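Local coordinates for protein anaerobically-induced outer membrane porin OprE (Pseudomonas aeruginosa, PDB 4FRX) that probably acts as an outer-membrane porin, a beta-barrel channel that lets small solutes diffuse across the outer membrane, at residues R169-N183 / F310-T322. Residues are numbered along the deposited sequence; the frame is centred on the assembly and turned at random.
Sequences RNSTDNRSLSIAGAN and FPFLNRGDGEGST
The guanidinium groups of Arg175 and Arg315 lie flat on each other, centres 4.1 Å apart and planes 15° apart, with Arg315 CD over the centre of the Arg175 face. Ser178 CB covers the opposite face of the Arg315 group near its rim, while Ser176 O sits at the edge and accepts from Arg315 NH2 (2.8 Å), which also forms a salt bridge with Asp191. Bends at chi2 (33°) and chi3 bring Arg315 CD and its guanidinium against the flat face of Arg175. Carboxylates at the edge of Arg175 probably offset the like charges: Arg175 NH1 reaches Asp317 OD2 (3.1 Å) almost in the guanidinium plane and Glu319 OE2 (2.9 Å) from above that carboxylate's plane. Ser185 holds Asp317 OD2 as well.

A third guanidinium, that of Arg169, carries Gly320 CA over one face and Gly318 O at its edge, bound by Arg169 NE (3.0 Å); NH1 continues to Asn134. Arg169 N bonds nearly straight to Glu319 O, and Asn170 ND2 meets Asp317 O in the carbonyl plane (3.1 Å), so consecutive carbonyls of the type I' turn Gly316-Glu319 are gripped. Farther along, Asn314 N donates to Ser178 O, and Asn183 ND2 approaches Asn314 O from above its carbonyl plane (2.9 Å). Residues 310-322, between strands 295-305 and 340-349, are pinned to residues 169-183, an inward-folded loop consistent with the constricted barrels of OprD-family porins.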
loop_
_atom_site.group_PDB
_atom_site.type_symbol
_atom_site.label_atom_id
_atom_site.label_comp_id
_atom_site.label_asym_id
_atom_site.label_seq_id
_atom_site.Cartn_x
_atom_site.Cartn_y
_atom_site.Cartn_z
ATOM N N ARG A 169 2.333 -9.054 6.417
ATOM C CA ARG A 169 3.131 -9.739 5.404
ATOM C C ARG A 169 4.015 -10.827 6.028
ATOM O O ARG A 169 4.358 -11.812 5.368
ATOM C CB ARG A 169 3.980 -8.723 4.622
ATOM C CG ARG A 169 4.974 -7.962 5.487
ATOM C CD ARG A 169 5.420 -6.672 4.816
ATOM N NE ARG A 169 6.304 -5.920 5.702
ATOM C CZ ARG A 169 6.899 -4.782 5.375
ATOM N NH1 ARG A 169 6.669 -4.236 4.188
ATOM N NH2 ARG A 169 7.692 -4.176 6.249
ATOM N N ASN A 170 4.348 -10.658 7.309
ATOM C CA ASN A 170 5.241 -11.565 8.022
ATOM C C ASN A 170 4.506 -12.374 9.091
ATOM O O ASN A 170 5.096 -12.747 10.111
ATOM C CB ASN A 170 6.343 -10.763 8.706
ATOM C CG ASN A 170 5.783 -9.771 9.716
ATOM O OD1 ASN A 170 4.596 -9.432 9.673
ATOM N ND2 ASN A 170 6.630 -9.301 10.623
ATOM N N SER A 171 3.228 -12.640 8.857
ATOM C CA SER A 171 2.385 -13.300 9.850
ATOM C C SER A 171 1.387 -14.273 9.218
ATOM O O SER A 171 1.120 -14.211 8.016
ATOM C CB SER A 171 1.624 -12.250 10.664
ATOM O OG SER A 171 0.731 -12.863 11.577
ATOM N N THR A 172 0.837 -15.170 10.032
ATOM C CA THR A 172 -0.268 -16.021 9.584
ATOM C C THR A 172 -1.573 -15.643 10.284
ATOM O O THR A 172 -2.623 -16.221 9.998
ATOM C CB THR A 172 -0.013 -17.508 9.910
ATOM O OG1 THR A 172 0.074 -17.664 11.331
ATOM C CG2 THR A 172 1.285 -17.998 9.268
ATOM N N ASP A 173 -1.499 -14.695 11.216
ATOM C CA ASP A 173 -2.637 -14.374 12.075
ATOM C C ASP A 173 -3.335 -13.074 11.707
ATOM O O ASP A 173 -2.695 -12.072 11.365
ATOM C CB ASP A 173 -2.203 -14.289 13.545
ATOM C CG ASP A 173 -1.535 -15.562 14.032
ATOM O OD1 ASP A 173 -2.197 -16.620 14.016
ATOM O OD2 ASP A 173 -0.355 -15.503 14.434
ATOM N N ASN A 174 -4.658 -13.092 11.800
ATOM C CA ASN A 174 -5.438 -11.869 11.698
ATOM C C ASN A 174 -5.471 -11.154 13.039
ATOM O O ASN A 174 -5.661 -11.779 14.083
ATOM C CB ASN A 174 -6.852 -12.185 11.221
ATOM C CG ASN A 174 -6.901 -12.487 9.737
ATOM O OD1 ASN A 174 -7.227 -13.598 9.324
ATOM N ND2 ASN A 174 -6.581 -11.487 8.922
ATOM N N ARG A 175 -5.265 -9.842 13.006
ATOM C CA ARG A 175 -5.268 -9.020 14.210
ATOM C C ARG A 175 -6.110 -7.780 13.960
ATOM O O ARG A 175 -6.373 -7.431 12.809
ATOM C CB ARG A 175 -3.835 -8.605 14.556
ATOM C CG ARG A 175 -2.883 -9.773 14.762
ATOM C CD ARG A 175 -1.454 -9.283 14.909
ATOM N NE ARG A 175 -1.307 -8.379 16.048
ATOM C CZ ARG A 175 -0.204 -7.684 16.311
ATOM N NH1 ARG A 175 0.845 -7.783 15.506
ATOM N NH2 ARG A 175 -0.155 -6.882 17.371
ATOM N N SER A 176 -6.532 -7.110 15.031
ATOM C CA SER A 176 -7.281 -5.868 14.893
ATOM C C SER A 176 -6.455 -4.740 14.263
ATOM O O SER A 176 -5.230 -4.821 14.170
ATOM C CB SER A 176 -7.879 -5.456 16.243
ATOM O OG SER A 176 -8.925 -6.354 16.589
ATOM N N LEU A 177 -7.142 -3.703 13.794
ATOM C CA LEU A 177 -6.492 -2.610 13.053
ATOM C C LEU A 177 -5.955 -1.485 13.950
ATOM O O LEU A 177 -6.545 -1.153 14.969
ATOM C CB LEU A 177 -7.476 -2.041 12.026
ATOM C CG LEU A 177 -8.141 -3.087 11.122
ATOM C CD1 LEU A 177 -9.289 -2.493 10.326
ATOM C CD2 LEU A 177 -7.113 -3.707 10.186
ATOM N N SER A 178 -4.839 -0.878 13.566
ATOM C CA SER A 178 -4.318 0.228 14.363
ATOM C C SER A 178 -3.594 1.223 13.453
ATOM O O SER A 178 -3.611 1.075 12.227
ATOM C CB SER A 178 -3.412 -0.275 15.501
ATOM O OG SER A 178 -3.098 0.770 16.412
ATOM N N ILE A 179 -3.007 2.250 14.062
ATOM C CA ILE A 179 -2.252 3.274 13.346
ATOM C C ILE A 179 -0.961 3.526 14.126
ATOM O O ILE A 179 -0.859 3.116 15.287
ATOM C CB ILE A 179 -3.056 4.598 13.210
ATOM C CG1 ILE A 179 -3.258 5.262 14.572
ATOM C CG2 ILE A 179 -4.416 4.364 12.513
ATOM C CD1 ILE A 179 -4.028 6.577 14.500
ATOM N N ALA A 180 0.018 4.175 13.490
ATOM C CA ALA A 180 1.291 4.524 14.135
ATOM C C ALA A 180 1.031 5.389 15.356
ATOM O O ALA A 180 0.234 6.333 15.293
ATOM C CB ALA A 180 2.212 5.276 13.157
ATOM N N GLY A 181 1.701 5.062 16.459
ATOM C CA GLY A 181 1.504 5.768 17.710
ATOM C C GLY A 181 0.737 4.924 18.707
ATOM O O GLY A 181 0.929 5.040 19.908
ATOM N N ALA A 182 -0.131 4.066 18.201
ATOM C CA ALA A 182 -0.928 3.202 19.071
ATOM C C ALA A 182 -0.696 1.740 18.752
ATOM O O ALA A 182 -1.330 0.861 19.349
ATOM C CB ALA A 182 -2.401 3.522 18.929
ATOM N N ASN A 183 0.191 1.476 17.796
ATOM C CA ASN A 183 0.294 0.133 17.236
ATOM C C ASN A 183 1.411 -0.700 17.870
ATOM O O ASN A 183 1.909 -0.359 18.942
ATOM C CB ASN A 183 0.414 0.184 15.706
ATOM C CG ASN A 183 1.692 0.854 15.237
ATOM O OD1 ASN A 183 2.517 1.289 16.043
ATOM N ND2 ASN A 183 1.860 0.942 13.919
ATOM N N PHE A 310 0.319 11.829 9.097
ATOM C CA PHE A 310 -0.737 11.369 8.224
ATOM C C PHE A 310 -1.168 9.970 8.667
ATOM O O PHE A 310 -0.327 9.084 8.757
ATOM C CB PHE A 310 -0.210 11.282 6.806
ATOM C CG PHE A 310 -1.200 10.696 5.846
ATOM C CD1 PHE A 310 -2.288 11.442 5.412
ATOM C CD2 PHE A 310 -1.036 9.401 5.366
ATOM C CE1 PHE A 310 -3.202 10.913 4.512
ATOM C CE2 PHE A 310 -1.935 8.860 4.471
ATOM C CZ PHE A 310 -3.027 9.623 4.039
ATOM N N PRO A 311 -2.471 9.765 8.954
ATOM C CA PRO A 311 -2.913 8.449 9.443
ATOM C C PRO A 311 -3.283 7.453 8.333
ATOM O O PRO A 311 -3.882 7.813 7.311
ATOM C CB PRO A 311 -4.157 8.795 10.273
ATOM C CG PRO A 311 -4.777 9.937 9.495
ATOM C CD PRO A 311 -3.568 10.749 8.972
ATOM N N PHE A 312 -2.929 6.190 8.559
ATOM C CA PHE A 312 -3.232 5.085 7.652
ATOM C C PHE A 312 -3.118 3.773 8.442
ATOM O O PHE A 312 -2.403 3.706 9.457
ATOM C CB PHE A 312 -2.285 5.073 6.443
ATOM C CG PHE A 312 -0.828 5.069 6.811
ATOM C CD1 PHE A 312 -0.182 6.250 7.161
ATOM C CD2 PHE A 312 -0.103 3.889 6.808
ATOM C CE1 PHE A 312 1.167 6.255 7.506
ATOM C CE2 PHE A 312 1.255 3.882 7.150
ATOM C CZ PHE A 312 1.888 5.070 7.489
ATOM N N LEU A 313 -3.802 2.736 7.967
ATOM C CA LEU A 313 -3.849 1.454 8.678
ATOM C C LEU A 313 -2.451 0.842 8.757
ATOM O O LEU A 313 -1.786 0.681 7.747
ATOM C CB LEU A 313 -4.802 0.491 7.981
ATOM C CG LEU A 313 -6.254 0.959 7.880
ATOM C CD1 LEU A 313 -7.124 -0.136 7.284
ATOM C CD2 LEU A 313 -6.799 1.443 9.242
ATOM N N ASN A 314 -2.021 0.503 9.966
ATOM C CA ASN A 314 -0.618 0.153 10.197
ATOM C C ASN A 314 -0.489 -0.602 11.505
ATOM O O ASN A 314 -0.514 0.011 12.576
ATOM C CB ASN A 314 0.199 1.455 10.272
ATOM C CG ASN A 314 1.697 1.221 10.330
ATOM O OD1 ASN A 314 2.163 0.083 10.331
ATOM N ND2 ASN A 314 2.463 2.313 10.367
ATOM N N ARG A 315 -0.366 -1.924 11.434
ATOM C CA ARG A 315 -0.315 -2.749 12.654
ATOM C C ARG A 315 1.030 -2.599 13.368
ATOM O O ARG A 315 1.121 -2.727 14.596
ATOM C CB ARG A 315 -0.625 -4.227 12.301
ATOM C CG ARG A 315 -0.434 -5.292 13.425
ATOM C CD ARG A 315 -0.749 -4.802 14.844
ATOM N NE ARG A 315 -2.146 -4.841 15.211
ATOM C CZ ARG A 315 -2.637 -4.348 16.345
ATOM N NH1 ARG A 315 -1.854 -3.756 17.243
ATOM N NH2 ARG A 315 -3.929 -4.453 16.582
ATOM N N GLY A 316 2.074 -2.283 12.613
ATOM C CA GLY A 316 3.413 -2.293 13.180
ATOM C C GLY A 316 3.939 -3.723 13.270
ATOM O O GLY A 316 3.434 -4.618 12.590
ATOM N N ASP A 317 4.949 -3.942 14.111
ATOM C CA ASP A 317 5.591 -5.256 14.247
ATOM C C ASP A 317 6.101 -5.790 12.908
ATOM O O ASP A 317 6.121 -7.004 12.684
ATOM C CB ASP A 317 4.638 -6.289 14.875
ATOM C CG ASP A 317 4.283 -5.967 16.314
ATOM O OD1 ASP A 317 5.204 -5.711 17.117
ATOM O OD2 ASP A 317 3.076 -5.975 16.640
ATOM N N GLY A 318 6.497 -4.880 12.019
ATOM C CA GLY A 318 7.036 -5.250 10.718
ATOM C C GLY A 318 6.039 -5.798 9.716
ATOM O O GLY A 318 6.438 -6.384 8.702
ATOM N N GLU A 319 4.747 -5.594 9.974
ATOM C CA GLU A 319 3.708 -6.251 9.181
ATOM C C GLU A 319 3.440 -5.588 7.825
ATOM O O GLU A 319 2.788 -6.170 6.960
ATOM C CB GLU A 319 2.412 -6.349 9.987
ATOM C CG GLU A 319 2.489 -7.375 11.107
ATOM C CD GLU A 319 1.124 -7.759 11.630
ATOM O OE1 GLU A 319 0.119 -7.446 10.950
ATOM O OE2 GLU A 319 1.062 -8.375 12.712
ATOM N N GLY A 320 3.959 -4.377 7.650
ATOM C CA GLY A 320 3.818 -3.665 6.388
ATOM C C GLY A 320 2.617 -2.739 6.374
ATOM O O GLY A 320 1.556 -3.060 6.907
ATOM N N SER A 321 2.779 -1.576 5.762
ATOM C CA SER A 321 1.679 -0.632 5.642
ATOM C C SER A 321 1.948 0.221 4.424
ATOM O O SER A 321 3.102 0.439 4.064
ATOM C CB SER A 321 1.603 0.269 6.875
ATOM O OG SER A 321 2.774 1.071 6.985
ATOM N N THR A 322 0.883 0.718 3.810
ATOM C CA THR A 322 1.015 1.598 2.647
ATOM C C THR A 322 0.143 2.833 2.814
ATOM O O THR A 322 -1.049 2.717 3.080
ATOM C CB THR A 322 0.625 0.864 1.354
ATOM O OG1 THR A 322 1.579 -0.175 1.092
ATOM C CG2 THR A 322 0.600 1.836 0.164
HETATM O O HOH W 1 -0.957 -10.144 11.201
HETATM O O HOH W 2 -0.104 4.729 10.644
#